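Local coordinates for C2 domain protein (Scophthalmus maximus, PDB 3W56), which is a small calcium-binding C2 domain protein that probably attaches to phospholipid membranes through its metal-binding loops, as other C2 domains do, at residues A[30-35]-A[120-125]; A[41-46]-A[60-65]; A[47-52]-A[85-90]. All coordinates share one frame; numbering follows the deposited sequence.

Interaction 1 (A[30-35]-A[120-125])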
loop_
_atom_site.group_PDB
_atom_site.type_symbol
_atom_site.label_atom_id
_atom_site.label_comp_id
_atom_site.label_asym_id
_atom_site.label_seq_id
_atom_site.Cartn_x
_atom_site.Cartn_y
_atom_site.Cartn_z
ATOM N N ARG A 30 1.613 -4.034 -6.022
ATOM C CA ARG A 30 1.496 -3.746 -7.451
ATOM C C ARG A 30 0.041 -3.384 -7.695
ATOM O O ARG A 30 -0.856 -3.822 -6.951
ATOM C CB ARG A 30 1.882 -4.975 -8.267
ATOM C CG ARG A 30 1.008 -6.151 -7.913
ATOM C CD ARG A 30 1.827 -7.340 -7.845
ATOM N NE ARG A 30 0.976 -8.514 -7.726
ATOM C CZ ARG A 30 0.729 -9.187 -6.615
ATOM N NH1 ARG A 30 1.132 -8.838 -5.359
ATOM N NH2 ARG A 30 -0.050 -10.258 -6.745
ATOM N N VAL A 31 -0.183 -2.587 -8.727
ATOM C CA VAL A 31 -1.572 -2.249 -9.046
ATOM C C VAL A 31 -1.818 -2.591 -10.465
ATOM O O VAL A 31 -0.990 -2.417 -11.329
ATOM C CB VAL A 31 -1.815 -0.753 -8.945
ATOM C CG1 VAL A 31 -3.218 -0.396 -9.425
ATOM C CG2 VAL A 31 -1.666 -0.274 -7.479
ATOM N N ARG A 32 -3.056 -3.012 -10.710
ATOM C CA ARG A 32 -3.391 -3.153 -12.079
ATOM C C ARG A 32 -4.582 -2.246 -12.280
ATOM O O ARG A 32 -5.491 -2.213 -11.433
ATOM C CB ARG A 32 -3.758 -4.577 -12.349
ATOM C CG ARG A 32 -5.007 -4.972 -11.695
ATOM C CD ARG A 32 -5.883 -5.553 -12.823
ATOM N NE ARG A 32 -5.592 -6.958 -13.064
ATOM C CZ ARG A 32 -5.723 -7.907 -12.134
ATOM N NH1 ARG A 32 -5.470 -9.176 -12.439
ATOM N NH2 ARG A 32 -6.126 -7.580 -10.899
ATOM N N GLY A 33 -4.517 -1.465 -13.352
ATOM C CA GLY A 33 -5.716 -0.807 -13.879
ATOM C C GLY A 33 -5.916 0.605 -13.347
ATOM O O GLY A 33 -7.064 1.080 -13.247
ATOM N N LEU A 34 -4.806 1.279 -13.014
ATOM C CA LEU A 34 -4.827 2.669 -12.526
ATOM C C LEU A 34 -5.413 3.609 -13.608
ATOM O O LEU A 34 -5.261 3.318 -14.814
ATOM C CB LEU A 34 -3.377 3.077 -12.169
ATOM C CG LEU A 34 -2.974 3.582 -10.776
ATOM C CD1 LEU A 34 -3.941 3.195 -9.660
ATOM C CD2 LEU A 34 -1.570 3.115 -10.442
ATOM N N PRO A 35 -6.081 4.732 -13.196
ATOM C CA PRO A 35 -6.686 5.689 -14.148
ATOM C C PRO A 35 -5.773 6.128 -15.297
ATOM O O PRO A 35 -4.542 6.243 -15.118
ATOM C CB PRO A 35 -7.032 6.883 -13.255
ATOM C CG PRO A 35 -7.421 6.241 -11.963
ATOM C CD PRO A 35 -6.440 5.070 -11.800
ATOM N N GLY A 120 -11.097 3.101 -9.515
ATOM C CA GLY A 120 -10.798 2.026 -10.446
ATOM C C GLY A 120 -9.381 1.478 -10.234
ATOM O O GLY A 120 -8.416 2.223 -9.903
ATOM N N GLY A 121 -9.243 0.171 -10.444
ATOM C CA GLY A 121 -7.947 -0.456 -10.250
ATOM C C GLY A 121 -7.904 -1.303 -9.009
ATOM O O GLY A 121 -8.753 -1.185 -8.123
ATOM N N THR A 122 -6.922 -2.217 -8.953
ATOM C CA THR A 122 -6.747 -3.056 -7.771
ATOM C C THR A 122 -5.290 -3.012 -7.341
ATOM O O THR A 122 -4.394 -3.235 -8.153
ATOM C CB THR A 122 -7.124 -4.529 -8.060
ATOM O OG1 THR A 122 -8.466 -4.537 -8.587
ATOM C CG2 THR A 122 -7.089 -5.388 -6.768
ATOM N N LEU A 123 -5.107 -2.784 -6.053
ATOM C CA LEU A 123 -3.748 -2.855 -5.479
ATOM C C LEU A 123 -3.672 -4.267 -4.878
ATOM O O LEU A 123 -4.540 -4.684 -4.052
ATOM C CB LEU A 123 -3.658 -1.867 -4.313
ATOM C CG LEU A 123 -2.389 -1.989 -3.444
ATOM C CD1 LEU A 123 -1.021 -1.593 -4.136
ATOM C CD2 LEU A 123 -2.571 -1.097 -2.144
ATOM N N HIS A 124 -2.621 -5.017 -5.219
ATOM C CA HIS A 124 -2.370 -6.322 -4.634
ATOM C C HIS A 124 -1.145 -6.205 -3.760
ATOM O O HIS A 124 -0.272 -5.405 -4.062
ATOM C CB HIS A 124 -2.061 -7.356 -5.737
ATOM C CG HIS A 124 -3.105 -7.443 -6.808
ATOM N ND1 HIS A 124 -4.294 -8.094 -6.596
ATOM C CD2 HIS A 124 -3.143 -6.975 -8.081
ATOM C CE1 HIS A 124 -5.046 -8.007 -7.684
ATOM N NE2 HIS A 124 -4.375 -7.345 -8.605
ATOM N N TYR A 125 -1.141 -6.913 -2.666
ATOM C CA TYR A 125 -0.010 -6.790 -1.727
ATOM C C TYR A 125 0.048 -8.029 -0.885
ATOM O O TYR A 125 -0.889 -8.850 -0.805
ATOM C CB TYR A 125 -0.188 -5.543 -0.866
ATOM C CG TYR A 125 -1.416 -5.569 0.032
ATOM C CD1 TYR A 125 -1.284 -5.957 1.398
ATOM C CD2 TYR A 125 -2.677 -5.196 -0.438
ATOM C CE1 TYR A 125 -2.355 -5.934 2.254
ATOM C CE2 TYR A 125 -3.806 -5.184 0.439
ATOM C CZ TYR A 125 -3.621 -5.566 1.793
ATOM O OH TYR A 125 -4.677 -5.552 2.706
HETATM O O HOH W 1 -0.876 -10.308 -3.323
#

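Interaction 2 (A[41-46]-A[60-65])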
loop_
_atom_site.group_PDB
_atom_site.type_symbol
_atom_site.label_atom_id
_atom_site.label_comp_id
_atom_site.label_asym_id
_atom_site.label_seq_id
_atom_site.Cartn_x
_atom_site.Cartn_y
_atom_site.Cartn_z
ATOM N N ILE A 41 -1.681 9.690 -17.708
ATOM C CA ILE A 41 -1.672 8.366 -17.078
ATOM C C ILE A 41 -1.237 8.481 -15.599
ATOM O O ILE A 41 -0.421 9.329 -15.252
ATOM C CB ILE A 41 -0.797 7.346 -17.865
ATOM C CG1 ILE A 41 -1.131 7.408 -19.370
ATOM C CG2 ILE A 41 -1.000 5.945 -17.306
ATOM C CD1 ILE A 41 -0.318 6.462 -20.267
ATOM N N THR A 42 -1.802 7.642 -14.729
ATOM C CA THR A 42 -1.558 7.750 -13.288
ATOM C C THR A 42 -0.045 7.776 -12.882
ATOM O O THR A 42 0.746 7.007 -13.391
ATOM C CB THR A 42 -2.345 6.651 -12.511
ATOM O OG1 THR A 42 -3.754 6.919 -12.545
ATOM C CG2 THR A 42 -1.918 6.670 -11.046
ATOM N N ASP A 43 0.359 8.678 -11.978
ATOM C CA ASP A 43 1.706 8.653 -11.390
ATOM C C ASP A 43 1.639 8.111 -9.964
ATOM O O ASP A 43 1.650 8.884 -8.996
ATOM C CB ASP A 43 2.377 10.044 -11.400
ATOM C CG ASP A 43 2.520 10.600 -12.790
ATOM O OD1 ASP A 43 3.223 9.962 -13.604
ATOM O OD2 ASP A 43 1.899 11.648 -13.083
ATOM N N GLY A 44 1.534 6.784 -9.839
ATOM C CA GLY A 44 1.124 6.187 -8.585
ATOM C C GLY A 44 2.204 6.048 -7.546
ATOM O O GLY A 44 3.394 5.871 -7.813
ATOM N N TYR A 45 1.756 6.090 -6.307
ATOM C CA TYR A 45 2.536 5.720 -5.178
ATOM C C TYR A 45 1.610 5.253 -4.089
ATOM O O TYR A 45 0.378 5.503 -4.110
ATOM C CB TYR A 45 3.511 6.873 -4.699
ATOM C CG TYR A 45 2.830 8.091 -4.057
ATOM C CD1 TYR A 45 2.855 8.255 -2.692
ATOM C CD2 TYR A 45 2.213 9.032 -4.832
ATOM C CE1 TYR A 45 2.216 9.360 -2.072
ATOM C CE2 TYR A 45 1.619 10.148 -4.265
ATOM C CZ TYR A 45 1.623 10.289 -2.891
ATOM O OH TYR A 45 1.047 11.395 -2.265
ATOM N N VAL A 46 2.186 4.572 -3.109
ATOM C CA VAL A 46 1.446 3.977 -1.987
ATOM C C VAL A 46 1.899 4.471 -0.628
ATOM O O VAL A 46 3.104 4.513 -0.317
ATOM C CB VAL A 46 1.566 2.425 -2.037
ATOM C CG1 VAL A 46 0.654 1.776 -1.031
ATOM C CG2 VAL A 46 1.256 1.949 -3.470
ATOM N N VAL A 60 7.273 7.277 -6.591
ATOM C CA VAL A 60 6.310 7.469 -7.643
ATOM C C VAL A 60 6.717 6.659 -8.864
ATOM O O VAL A 60 7.879 6.684 -9.348
ATOM C CB VAL A 60 6.144 8.947 -8.014
ATOM C CG1 VAL A 60 5.142 9.061 -9.142
ATOM C CG2 VAL A 60 5.733 9.719 -6.780
ATOM N N ASN A 61 5.774 5.834 -9.280
ATOM C CA ASN A 61 5.950 5.080 -10.515
ATOM C C ASN A 61 5.226 5.826 -11.637
ATOM O O ASN A 61 4.001 5.716 -11.851
ATOM C CB ASN A 61 5.542 3.611 -10.309
ATOM C CG ASN A 61 6.023 2.668 -11.433
ATOM O OD1 ASN A 61 5.918 2.990 -12.621
ATOM N ND2 ASN A 61 6.442 1.459 -11.057
ATOM N N HIS A 62 6.034 6.624 -12.344
ATOM C CA HIS A 62 5.522 7.601 -13.306
ATOM C C HIS A 62 4.896 7.037 -14.570
ATOM O O HIS A 62 5.407 6.057 -15.136
ATOM C CB HIS A 62 6.658 8.544 -13.706
ATOM C CG HIS A 62 7.065 9.493 -12.621
ATOM N ND1 HIS A 62 8.212 9.328 -11.868
ATOM C CD2 HIS A 62 6.442 10.589 -12.118
ATOM C CE1 HIS A 62 8.302 10.309 -10.989
ATOM N NE2 HIS A 62 7.236 11.082 -11.112
ATOM N N ASN A 63 3.779 7.638 -14.998
ATOM C CA ASN A 63 3.190 7.315 -16.302
ATOM C C ASN A 63 2.994 5.820 -16.447
ATOM O O ASN A 63 3.428 5.214 -17.428
ATOM C CB ASN A 63 4.115 7.839 -17.413
ATOM C CG ASN A 63 3.543 7.631 -18.805
ATOM O OD1 ASN A 63 2.378 7.943 -19.054
ATOM N ND2 ASN A 63 4.364 7.088 -19.728
ATOM N N ASN A 64 2.339 5.210 -15.468
ATOM C CA ASN A 64 2.193 3.755 -15.430
ATOM C C ASN A 64 0.840 3.335 -14.836
ATOM O O ASN A 64 0.568 3.555 -13.640
ATOM C CB ASN A 64 3.345 3.166 -14.636
ATOM C CG ASN A 64 3.490 1.665 -14.850
ATOM O OD1 ASN A 64 2.593 1.052 -15.389
ATOM N ND2 ASN A 64 4.590 1.095 -14.400
ATOM N N ALA A 65 -0.017 2.729 -15.655
ATOM C CA ALA A 65 -1.307 2.274 -15.190
ATOM C C ALA A 65 -1.223 0.945 -14.443
ATOM O O ALA A 65 -2.201 0.521 -13.789
ATOM C CB ALA A 65 -2.263 2.116 -16.370
HETATM O O HOH W 2 1.844 4.405 -11.326
#

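Interaction 3 (A[47-52]-A[85-90])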
loop_
_atom_site.group_PDB
_atom_site.type_symbol
_atom_site.label_atom_id
_atom_site.label_comp_id
_atom_site.label_asym_id
_atom_site.label_seq_id
_atom_site.Cartn_x
_atom_site.Cartn_y
_atom_site.Cartn_z
ATOM N N LYS A 47 0.925 4.850 0.199
ATOM C CA LYS A 47 1.219 5.277 1.571
ATOM C C LYS A 47 0.856 4.147 2.476
ATOM O O LYS A 47 -0.192 3.473 2.277
ATOM C CB LYS A 47 0.401 6.502 1.965
ATOM C CG LYS A 47 0.720 7.805 1.239
ATOM C CD LYS A 47 0.197 8.993 2.144
ATOM C CE LYS A 47 0.020 10.232 1.304
ATOM N NZ LYS A 47 -0.696 11.320 2.089
ATOM N N VAL A 48 1.674 3.916 3.486
ATOM C CA VAL A 48 1.608 2.741 4.356
ATOM C C VAL A 48 1.629 3.166 5.800
ATOM O O VAL A 48 2.604 3.830 6.288
ATOM C CB VAL A 48 2.810 1.783 4.169
ATOM C CG1 VAL A 48 2.677 0.537 4.974
ATOM C CG2 VAL A 48 2.929 1.425 2.683
ATOM N N PHE A 49 0.560 2.773 6.474
ATOM C CA PHE A 49 0.433 2.988 7.920
ATOM C C PHE A 49 0.217 1.661 8.616
ATOM O O PHE A 49 -0.485 0.763 8.117
ATOM C CB PHE A 49 -0.770 3.893 8.231
ATOM C CG PHE A 49 -0.763 5.195 7.473
ATOM C CD1 PHE A 49 -0.259 6.353 8.049
ATOM C CD2 PHE A 49 -1.231 5.238 6.166
ATOM C CE1 PHE A 49 -0.260 7.559 7.318
ATOM C CE2 PHE A 49 -1.269 6.417 5.425
ATOM C CZ PHE A 49 -0.757 7.598 6.010
ATOM N N CYS A 50 0.820 1.524 9.781
ATOM C CA CYS A 50 0.481 0.407 10.631
ATOM C C CYS A 50 -0.050 0.976 11.927
ATOM O O CYS A 50 0.739 1.539 12.723
ATOM C CB CYS A 50 1.711 -0.447 10.941
ATOM S SG CYS A 50 1.206 -1.904 11.865
ATOM N N GLY A 51 -1.349 0.810 12.164
ATOM C CA GLY A 51 -1.980 1.528 13.266
ATOM C C GLY A 51 -1.710 3.022 13.125
ATOM O O GLY A 51 -2.067 3.646 12.124
ATOM N N SER A 52 -1.054 3.613 14.129
ATOM C CA SER A 52 -0.816 5.060 14.128
ATOM C C SER A 52 0.608 5.410 13.658
ATOM O O SER A 52 1.028 6.562 13.709
ATOM C CB SER A 52 -1.018 5.630 15.560
ATOM O OG SER A 52 -0.224 4.920 16.507
ATOM N N ARG A 85 -3.148 0.147 7.016
ATOM C CA ARG A 85 -3.839 1.015 6.093
ATOM C C ARG A 85 -2.925 1.414 4.905
ATOM O O ARG A 85 -1.756 1.904 5.051
ATOM C CB ARG A 85 -4.334 2.270 6.883
ATOM C CG ARG A 85 -4.821 3.370 6.021
ATOM C CD ARG A 85 -4.968 4.635 6.858
ATOM N NE ARG A 85 -5.482 5.757 6.081
ATOM C CZ ARG A 85 -6.778 6.049 5.963
ATOM N NH1 ARG A 85 -7.686 5.288 6.571
ATOM N NH2 ARG A 85 -7.175 7.114 5.251
ATOM N N LEU A 86 -3.485 1.241 3.722
ATOM C CA LEU A 86 -2.767 1.458 2.478
ATOM C C LEU A 86 -3.531 2.500 1.725
ATOM O O LEU A 86 -4.720 2.408 1.519
ATOM C CB LEU A 86 -2.636 0.164 1.667
ATOM C CG LEU A 86 -1.904 -0.969 2.352
ATOM C CD1 LEU A 86 -1.710 -2.201 1.408
ATOM C CD2 LEU A 86 -0.540 -0.599 2.851
ATOM N N GLU A 87 -2.833 3.537 1.321
ATOM C CA GLU A 87 -3.469 4.476 0.445
ATOM C C GLU A 87 -2.697 4.517 -0.862
ATOM O O GLU A 87 -1.453 4.653 -0.852
ATOM C CB GLU A 87 -3.541 5.855 1.087
ATOM C CG GLU A 87 -4.151 5.860 2.460
ATOM C CD GLU A 87 -4.014 7.203 3.125
ATOM O OE1 GLU A 87 -3.479 8.126 2.464
ATOM O OE2 GLU A 87 -4.401 7.312 4.314
ATOM N N VAL A 88 -3.440 4.482 -1.957
ATOM C CA VAL A 88 -2.871 4.659 -3.287
ATOM C C VAL A 88 -3.155 6.097 -3.742
ATOM O O VAL A 88 -4.317 6.534 -3.775
ATOM C CB VAL A 88 -3.421 3.641 -4.273
ATOM C CG1 VAL A 88 -2.916 3.958 -5.671
ATOM C CG2 VAL A 88 -3.027 2.206 -3.814
ATOM N N HIS A 89 -2.105 6.819 -4.091
ATOM C CA HIS A 89 -2.251 8.216 -4.567
ATOM C C HIS A 89 -1.687 8.428 -5.937
ATOM O O HIS A 89 -0.819 7.694 -6.414
ATOM C CB HIS A 89 -1.541 9.197 -3.654
ATOM C CG HIS A 89 -2.083 9.230 -2.276
ATOM N ND1 HIS A 89 -2.865 10.277 -1.800
ATOM C CD2 HIS A 89 -1.949 8.364 -1.248
ATOM C CE1 HIS A 89 -3.189 10.034 -0.543
ATOM N NE2 HIS A 89 -2.636 8.882 -0.178
ATOM N N ASP A 90 -2.183 9.468 -6.573
ATOM C CA ASP A 90 -1.724 9.877 -7.887
ATOM C C ASP A 90 -1.022 11.182 -7.692
ATOM O O ASP A 90 -1.635 12.150 -7.219
ATOM C CB ASP A 90 -2.948 10.007 -8.757
ATOM C CG ASP A 90 -2.627 10.365 -10.192
ATOM O OD1 ASP A 90 -1.419 10.616 -10.530
ATOM O OD2 ASP A 90 -3.605 10.381 -10.985
HETATM O O HOH W 3 -2.740 10.712 3.305
#

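Interaction 1 (A[30-35]-A[120-125])
Arg30 and His124 face each other on two antiparallel strands, and the guanidinium of Arg30 lies flat over CB of His124. Arg30 starts with CG between its backbone N and carbonyl carbon (chi1 58°), then bends at chi2, which carries the guanidinium back across the neighbouring strand. The carbon sits over the centre of one face, Arg30 CZ lying 3.5 Å from His124 CB. The two side chains cross at about a right angle, yet the planes of guanidinium and imidazole are only 32° apart. Arg30 NH1 bonds to Asn28 O on its own strand and, through a water, to Tyr125 O across the contact, which together would restrain the turn of the guanidinium. Arg32 bends twice, at chi2 and chi3, and arrives from a different side: its NH2 lies in the plane of the imidazole, at the edge, 2.9 Å from His124 NE2. The angle there is too poor for a hydrogen bond, and the two planes stand 80° apart. The other ring nitrogen, ND1, is bonded to Asp114 OD2. Beneath these polar groups the backbones pair through Arg30 with His124 and Arg32 with Thr122; His124 N meets Arg30 O at 2.7 Å. Between them, at the non-hydrogen-bonded pair, Val31 CG2 touches Leu123 CD1 at 3.7 Å on the face turned to the other sheet of the C2 sandwich. Past the strands, Gly33 O lies 3.5 Å from Gly121 CA, a close backbone approach of two residues without side chains. The chemistry is thus divided by face: aliphatic contact inside, and outside a histidine between two arginines, whose positive charges would tend to disfavour its protonation while Asp114 would work the other way.

Interaction 2 (A[41-46]-A[60-65])
Asp43 reaches across to the 60-65 loop with its carboxylate, and OD1 takes the backbone N-H of Asn63 at 2.8 Å, met nearly along the C-O axis of the acid. With CG beside its own backbone N (chi1 -60°), the carboxylate is also carried to His62: Asp43 OD1 sits near the plane of the imidazole, at its edge, 3.6 Å from His62 CD2, the carboxylate and ring planes being 60° apart. A face of the same ring is covered from within its own loop by Val60 CG1, offset toward the rim. That methyl is shared, for Val60 CG1 also rests 3.7 Å from Asp43 CB, while the other branch, CG2, touches Tyr45 CD2 at 4.1 Å. At the far end Ile41 and Asn63 meet at a slant, Asn63 OD1 coming 3.3 Å from Ile41 CD1; Ile41 CG2, anti to the backbone N, turns instead to Ala65 CB. Backbone bonds tie the middle. Asn64 N donates to Thr42 O at 3.2 Å, almost straight. Asn61 N donates to Gly44 O at 2.8 Å, the return bond from Gly44 N is weak, and a water accepts from Gly44 N and lies within hydrogen-bonding range of Asn61 O and Asn64 O. Within the loop, Asn64 ND2 reaches Asn61 OD1 from above the amide plane. Ile41, Asp43 and Asn63 are calcium ligands in a structure of this protein; no calcium is bound here, so the arrangement is that of the metal-free C2 loops. The contact lies where strand 44-50 begins, with the 60-65 loop running between strands 53-57 and 73-78. Strand 83-90 borders the other side, its Asp90 OD1 accepting from Asp43 N and its His89 ring meeting Tyr45.

Interaction 3 (A[47-52]-A[85-90])
Lys47 lies across the imidazole of His89: its CE sits over one face, 3.7 Å from the ring centroid and 27° off the normal, a CH-pi contact. Beyond CG the lysine chain is extended, which brings CG, CD and CE past the histidine in turn. Phe49 meets the same strand two residues on. Its CE2 comes 3.4 Å from Glu87 OE2, the ring and carboxylate planes being 40° apart, and its CD2 lies beside the aliphatic part of Arg85, 3.8 Å from Arg85 CD, as the two side chains run the same way. On the reverse face Val48 and Leu86 are likewise side by side, Leu86 CD2 resting 4.0 Å from Val48 CG1. Strands 44-50 and 83-90 are the central pair of a four-stranded antiparallel sheet, one half of the C2 beta-sandwich, and Val48 and Leu86 both pack on Leu26 of the opposite sheet. The backbones pair closely, Lys47 N to Glu87 O at 2.6 Å. The polar ends of Arg85 and His89 are held on Glu87. Arg85 grips its OE2 side-on with NE and NH2, NE at 2.6 Å on the anti lone pair in a salt bridge, while NH2 comes from above the carboxylate plane. His89 NE2 donates to the anti lone pair of OE1, in the plane of the imidazole, and this sets the rotation of the ring under Lys47. Lys47 NZ stays too far from Glu87 OE1 for a salt bridge. Farther out, Leu98 of strand 97-105 packs against His89, and Val101 of the same strand against both Arg85 and Glu87.

Interactions 1 and 3 are antiparallel strand pairs in opposite sheets of the sandwich, and they meet in its core, where Leu123 and Tyr125 pack on Leu86. Interaction 3 lies nearest the centre of the chain; its outer face holds a network round one carboxylate, whereas that of interaction 1 gathers arginines about a histidine. Interaction 2 is the farthest out and relies on loop backbone and a metal-ligand aspartate, with a single antiparallel bridge in place of a run of paired residues. It shares strand 44-50 with interaction 3, joined by Tyr45 O to His89 N, and it touches interaction 1 through Leu34 N to Ala65 O and Pro35 O to Thr42 OG1.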